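PA14 domain-containing protein (Clostridium clariflavum, PDB 6QDI) probably senses plant cell-wall polysaccharides outside the cell, through tandem calcium-binding PA14 domains carried by a membrane-anchored anti-sigma factor linked to cellulosome regulation. Local coordinates at residues Ile175-Asp180 / Val287-Leu292; Val200-Phe205 / Val260-Arg265. One frame throughout, in Å; residues are numbered along the deposited sequence.

Both contacts belong to the second PA14 domain and reach the same antiparallel sheet. The residues of contact 2 fall between the two segments of contact 1 in sequence. Contact 2 is the buried one: two neighbouring strands, 198-207 and 257-266, are joined by regular backbone hydrogen bonds, and one of their faces is apolar and aromatic. Contact 1 is partly buried, lies just past the end of strand 170-176 and is held by van der Waals packing and a bridging water. The two meet at Asp176, whose OD2 takes a probable hydrogen bond from Trp202 NE1, 2.8 Å away, and at Ile179, which packs against Trp202 and Leu262.

Contact 1 (Ile175-Asp180 / Val287-Leu292); sequences IDSVID and VPQSCL
Ser177 turns its carbonyl oxygen onto the apolar flank of Gln289 and Leu292. Ser177 O lies 3.3 Å from Gln289 CA, a weak CA-H...O contact with an angle of 125° at the hydrogen. Leu292 points its CD1 branch at the same oxygen, stopping 3.5 Å from Ser177 O. The contact buries this oxygen, and it finds no hydrogen-bond donor anywhere in the model, so carbon atoms are its close company.

The same methyl, Leu292 CD1, also reaches Val178, 4.0 Å from its CA. Val178 answers with one branch. With CG1 set beside its own backbone N (chi1 -66°), that methyl is aimed at the main chain of 287-289 and rests 3.5 Å from Gln289 N. It also lies 3.6 Å from Val287 O, at the entry to the short 3-10 turn of 289-291.

The Gln289 side chain runs out fully extended through CG, which stands anti to the backbone N (chi1 -178°), and so brings its amide alongside Ser177. Both residues have two deposited conformers, so the detail here is doubtful; in the one described, NE2 comes close to Ser177 OG at an angle too poor for a hydrogen bond, and it bonds to Ile155 O instead.

Water completes the join. Ile179 N donates to a water 2.9 Å from it, and that water in turn donates to Val287 O at 2.8 Å.

The contact thus fastens the loop leaving strand 170-176 to the turn before strand 292-293. Strand 271-279 lies alongside, with Ile179 and Val287 both packing on Leu275, while Ile179 and Leu292 meet Leu157 of strand 157-162 and Leu292 also touches Ile206 of strand 198-207.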
loop_
_atom_site.group_PDB
_atom_site.type_symbol
_atom_site.label_atom_id
_atom_site.label_comp_id
_atom_site.label_asym_id
_atom_site.label_seq_id
_atom_site.Cartn_x
_atom_site.Cartn_y
_atom_site.Cartn_z
ATOM N N ILE A 175 -14.598 -7.180 8.006
ATOM C CA ILE A 175 -14.538 -7.422 6.570
ATOM C C ILE A 175 -13.337 -6.678 5.981
ATOM O O ILE A 175 -13.146 -5.490 6.251
ATOM C CB ILE A 175 -15.854 -7.015 5.874
ATOM C CG1 ILE A 175 -16.977 -7.948 6.332
ATOM C CG2 ILE A 175 -15.663 -7.078 4.339
ATOM C CD1 ILE A 175 -18.353 -7.540 5.890
ATOM N N ASP A 176 -12.521 -7.395 5.197
ATOM C CA ASP A 176 -11.434 -6.805 4.398
ATOM C C ASP A 176 -11.850 -6.785 2.935
ATOM O O ASP A 176 -12.274 -7.791 2.401
ATOM C CB ASP A 176 -10.126 -7.618 4.560
ATOM C CG ASP A 176 -9.327 -7.222 5.784
ATOM O OD1 ASP A 176 -9.285 -6.009 6.072
ATOM O OD2 ASP A 176 -8.749 -8.119 6.454
ATOM N N SER A 177 -11.753 -5.604 2.326
ATOM C CA SER A 177 -12.218 -5.403 0.963
ATOM C C SER A 177 -11.552 -6.321 -0.058
ATOM O O SER A 177 -12.201 -6.840 -0.970
ATOM C CB SER A 177 -11.970 -3.941 0.617
ATOM O OG SER A 177 -12.776 -3.133 1.461
ATOM N N VAL A 178 -10.227 -6.404 0.070
ATOM C CA VAL A 178 -9.374 -7.255 -0.728
ATOM C C VAL A 178 -8.276 -7.849 0.142
ATOM O O VAL A 178 -8.051 -7.355 1.239
ATOM C CB VAL A 178 -8.738 -6.519 -1.936
ATOM C CG1 VAL A 178 -9.757 -6.089 -2.942
ATOM C CG2 VAL A 178 -7.877 -5.360 -1.485
ATOM N N ILE A 179 -7.617 -8.885 -0.355
ATOM C CA ILE A 179 -6.463 -9.423 0.329
ATOM C C ILE A 179 -5.223 -8.943 -0.438
ATOM O O ILE A 179 -4.767 -9.573 -1.372
ATOM C CB ILE A 179 -6.508 -10.934 0.459
ATOM C CG1 ILE A 179 -7.868 -11.463 0.904
ATOM C CG2 ILE A 179 -5.355 -11.406 1.371
ATOM C CD1 ILE A 179 -8.418 -10.818 2.130
ATOM N N ASP A 180 -4.719 -7.792 -0.006
ATOM C CA ASP A 180 -3.581 -7.146 -0.672
ATOM C C ASP A 180 -2.820 -6.388 0.392
ATOM O O ASP A 180 -3.001 -5.175 0.526
ATOM C CB ASP A 180 -4.096 -6.224 -1.765
ATOM C CG ASP A 180 -3.003 -5.627 -2.595
ATOM O OD1 ASP A 180 -1.890 -6.162 -2.581
ATOM O OD2 ASP A 180 -3.267 -4.643 -3.316
ATOM N N VAL A 287 -7.524 -10.326 -6.494
ATOM C CA VAL A 287 -8.938 -10.666 -6.620
ATOM C C VAL A 287 -9.757 -9.502 -6.060
ATOM O O VAL A 287 -9.534 -9.086 -4.929
ATOM C CB VAL A 287 -9.272 -11.976 -5.875
ATOM C CG1 VAL A 287 -10.751 -12.322 -6.057
ATOM C CG2 VAL A 287 -8.426 -13.118 -6.385
ATOM N N PRO A 288 -10.688 -8.934 -6.825
ATOM C CA PRO A 288 -11.266 -7.664 -6.422
ATOM C C PRO A 288 -12.433 -7.809 -5.448
ATOM O O PRO A 288 -13.108 -8.848 -5.411
ATOM C CB PRO A 288 -11.771 -7.080 -7.751
ATOM C CG PRO A 288 -12.193 -8.329 -8.507
ATOM C CD PRO A 288 -11.134 -9.359 -8.167
ATOM N N GLN A 289 -12.685 -6.733 -4.730
ATOM C CA GLN A 289 -13.795 -6.660 -3.801
ATOM C C GLN A 289 -15.110 -7.084 -4.456
ATOM O O GLN A 289 -15.934 -7.737 -3.824
ATOM C CB GLN A 289 -13.884 -5.237 -3.262
ATOM C CG GLN A 289 -14.990 -5.019 -2.239
ATOM C CD GLN A 289 -14.981 -3.615 -1.712
ATOM O OE1 GLN A 289 -14.728 -2.685 -2.470
ATOM N NE2 GLN A 289 -15.281 -3.434 -0.443
ATOM N N SER A 290 -15.307 -6.681 -5.712
ATOM C CA SER A 290 -16.544 -6.967 -6.395
ATOM C C SER A 290 -16.871 -8.440 -6.491
ATOM O O SER A 290 -18.036 -8.780 -6.710
ATOM C CB SER A 290 -16.469 -6.372 -7.810
ATOM O OG SER A 290 -15.420 -6.990 -8.517
ATOM N N CYS A 291 -15.863 -9.310 -6.371
ATOM C CA CYS A 291 -16.067 -10.748 -6.428
ATOM C C CYS A 291 -15.909 -11.478 -5.104
ATOM O O CYS A 291 -15.979 -12.708 -5.082
ATOM C CB CYS A 291 -15.131 -11.337 -7.473
ATOM S SG CYS A 291 -15.504 -10.798 -9.166
ATOM N N LEU A 292 -15.740 -10.739 -3.984
ATOM C CA LEU A 292 -15.518 -11.324 -2.684
ATOM C C LEU A 292 -16.735 -11.076 -1.797
ATOM O O LEU A 292 -17.228 -9.945 -1.700
ATOM C CB LEU A 292 -14.294 -10.689 -2.030
ATOM C CG LEU A 292 -12.964 -10.955 -2.755
ATOM C CD1 LEU A 292 -11.847 -10.133 -2.112
ATOM C CD2 LEU A 292 -12.630 -12.428 -2.818
HETATM O O HOH W 1 -7.903 -10.222 -2.900
#

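Contact 2 (Val200-Phe205 / Val260-Arg265); sequences VRWTGF and VMLLYR
Trp202 N points almost straight at Leu262 O, 2.9 Å away with 177° at the hydrogen, and lies in the plane of that carbonyl. Leu262 N returns the bond to Trp202 O. Val200 with Tyr264 and Gly204 with Val260 pair in the same reciprocal way, but Val260 N sits above the carbonyl plane of Gly204.

On the face carrying Trp202, the indole lies side by side with Leu262 and Tyr264. Its CE3 is 3.9 Å from Leu262 CD2, and its CZ3 is 3.7 Å from Tyr264 CB. Within its own strand, Val200 CG1 covers one face of the indole, 3.3 Å above the plane and over its centre, while Val200 CG2 meets the edge of the Tyr264 ring at CD2. On the opposite face Thr203 CG2 lies 4.0 Å from Met261 CG, and the aliphatic part of Arg201 runs beside Leu263 in one of that leucine's two conformers; Arg201 NE is salt-bridged to Glu160.

Tyr264 OH hydrogen-bonds Asp221 O. Asp221 and Asn266 are both calcium ligands, and strand 257-266 ends at Asn266, so this strand of the PA14 beta-sandwich leads from the packed interior to a calcium site.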
loop_
_atom_site.group_PDB
_atom_site.type_symbol
_atom_site.label_atom_id
_atom_site.label_comp_id
_atom_site.label_asym_id
_atom_site.label_seq_id
_atom_site.Cartn_x
_atom_site.Cartn_y
_atom_site.Cartn_z
ATOM N N VAL A 200 -3.930 -14.625 10.599
ATOM C CA VAL A 200 -5.206 -14.174 10.082
ATOM C C VAL A 200 -5.907 -15.350 9.421
ATOM O O VAL A 200 -5.291 -16.140 8.731
ATOM C CB VAL A 200 -5.032 -13.056 9.050
ATOM C CG1 VAL A 200 -6.382 -12.566 8.557
ATOM C CG2 VAL A 200 -4.237 -11.881 9.607
ATOM N N ARG A 201 -7.231 -15.407 9.628
ATOM C CA ARG A 201 -8.089 -16.268 8.824
ATOM C C ARG A 201 -9.080 -15.409 8.072
ATOM O O ARG A 201 -9.838 -14.642 8.657
ATOM C CB ARG A 201 -8.847 -17.265 9.703
ATOM C CG ARG A 201 -9.899 -18.093 8.969
ATOM C CD ARG A 201 -10.328 -19.312 9.761
ATOM N NE ARG A 201 -10.885 -18.948 11.059
ATOM C CZ ARG A 201 -10.668 -19.603 12.184
ATOM N NH1 ARG A 201 -9.874 -20.661 12.239
ATOM N NH2 ARG A 201 -11.221 -19.156 13.304
ATOM N N TRP A 202 -9.103 -15.549 6.740
ATOM C CA TRP A 202 -10.117 -14.947 5.894
ATOM C C TRP A 202 -11.041 -16.051 5.390
ATOM O O TRP A 202 -10.579 -17.108 4.945
ATOM C CB TRP A 202 -9.498 -14.208 4.697
ATOM C CG TRP A 202 -8.821 -12.923 5.046
ATOM C CD1 TRP A 202 -9.434 -11.751 5.327
ATOM C CD2 TRP A 202 -7.405 -12.681 5.131
ATOM N NE1 TRP A 202 -8.508 -10.788 5.584
ATOM C CE2 TRP A 202 -7.254 -11.331 5.459
ATOM C CE3 TRP A 202 -6.271 -13.466 4.946
ATOM C CZ2 TRP A 202 -5.996 -10.741 5.607
ATOM C CZ3 TRP A 202 -5.037 -12.897 5.106
ATOM C CH2 TRP A 202 -4.900 -11.551 5.425
ATOM N N THR A 203 -12.341 -15.787 5.433
ATOM C CA THR A 203 -13.327 -16.721 4.964
ATOM C C THR A 203 -14.427 -16.018 4.170
ATOM O O THR A 203 -14.769 -14.869 4.392
ATOM C CB THR A 203 -13.963 -17.490 6.150
ATOM O OG1 THR A 203 -14.536 -16.575 7.084
ATOM C CG2 THR A 203 -13.004 -18.439 6.816
ATOM N N GLY A 204 -15.033 -16.793 3.279
ATOM C CA GLY A 204 -16.197 -16.358 2.529
ATOM C C GLY A 204 -16.250 -17.072 1.220
ATOM O O GLY A 204 -15.980 -18.289 1.151
ATOM N N PHE A 205 -16.629 -16.328 0.188
ATOM C CA PHE A 205 -16.867 -16.902 -1.154
ATOM C C PHE A 205 -16.320 -15.959 -2.192
ATOM O O PHE A 205 -16.425 -14.750 -2.047
ATOM C CB PHE A 205 -18.365 -17.152 -1.397
ATOM C CG PHE A 205 -18.918 -18.243 -0.527
ATOM C CD1 PHE A 205 -19.291 -17.970 0.788
ATOM C CD2 PHE A 205 -19.007 -19.535 -0.956
ATOM C CE1 PHE A 205 -19.736 -18.970 1.635
ATOM C CE2 PHE A 205 -19.487 -20.533 -0.122
ATOM C CZ PHE A 205 -19.812 -20.245 1.177
ATOM N N VAL A 260 -13.961 -20.103 0.102
ATOM C CA VAL A 260 -12.548 -19.829 0.349
ATOM C C VAL A 260 -12.273 -19.743 1.829
ATOM O O VAL A 260 -12.995 -19.064 2.583
ATOM C CB VAL A 260 -12.078 -18.574 -0.393
ATOM C CG1 VAL A 260 -12.828 -17.321 -0.063
ATOM C CG2 VAL A 260 -10.585 -18.347 -0.261
ATOM N N MET A 261 -11.150 -20.354 2.215
ATOM C CA MET A 261 -10.547 -20.114 3.538
ATOM C C MET A 261 -9.064 -19.899 3.270
ATOM O O MET A 261 -8.383 -20.771 2.723
ATOM C CB MET A 261 -10.762 -21.281 4.489
ATOM C CG MET A 261 -10.144 -21.037 5.863
ATOM S SD MET A 261 -10.372 -22.373 7.022
ATOM C CE MET A 261 -12.104 -22.424 7.224
ATOM N N LEU A 262 -8.578 -18.708 3.628
ATOM C CA LEU A 262 -7.184 -18.331 3.430
ATOM C C LEU A 262 -6.610 -18.075 4.806
ATOM O O LEU A 262 -7.086 -17.191 5.544
ATOM C CB LEU A 262 -7.067 -17.122 2.516
ATOM C CG LEU A 262 -5.680 -16.554 2.313
ATOM C CD1 LEU A 262 -4.737 -17.519 1.680
ATOM C CD2 LEU A 262 -5.763 -15.283 1.502
ATOM N N LEU A 263 -5.600 -18.860 5.170
ATOM C CA LEU A 263 -4.916 -18.726 6.460
ATOM C C LEU A 263 -3.538 -18.132 6.194
ATOM O O LEU A 263 -2.888 -18.492 5.228
ATOM C CB LEU A 263 -4.746 -20.099 7.137
ATOM C CG LEU A 263 -5.996 -20.914 7.482
ATOM C CD1 LEU A 263 -7.176 -20.054 7.894
ATOM C CD2 LEU A 263 -6.452 -21.839 6.365
ATOM N N TYR A 264 -3.129 -17.224 7.072
ATOM C CA TYR A 264 -1.892 -16.480 6.895
ATOM C C TYR A 264 -1.183 -16.308 8.218
ATOM O O TYR A 264 -1.842 -16.111 9.239
ATOM C CB TYR A 264 -2.243 -15.084 6.288
ATOM C CG TYR A 264 -1.070 -14.156 6.428
ATOM C CD1 TYR A 264 0.081 -14.322 5.649
ATOM C CD2 TYR A 264 -1.023 -13.264 7.467
ATOM C CE1 TYR A 264 1.220 -13.608 5.927
ATOM C CE2 TYR A 264 0.130 -12.575 7.749
ATOM C CZ TYR A 264 1.258 -12.758 6.985
ATOM O OH TYR A 264 2.405 -12.045 7.308
ATOM N N ARG A 265 0.161 -16.307 8.201
ATOM C CA ARG A 265 0.901 -15.966 9.398
ATOM C C ARG A 265 2.187 -15.210 9.084
ATOM O O ARG A 265 2.840 -15.432 8.045
ATOM C CB ARG A 265 1.260 -17.219 10.195
ATOM C CG ARG A 265 2.272 -18.097 9.519
ATOM C CD ARG A 265 2.254 -19.516 9.932
ATOM N NE ARG A 265 2.306 -19.735 11.348
ATOM C CZ ARG A 265 2.693 -20.885 11.891
ATOM N NH1 ARG A 265 3.149 -21.869 11.147
ATOM N NH2 ARG A 265 2.647 -21.008 13.201
#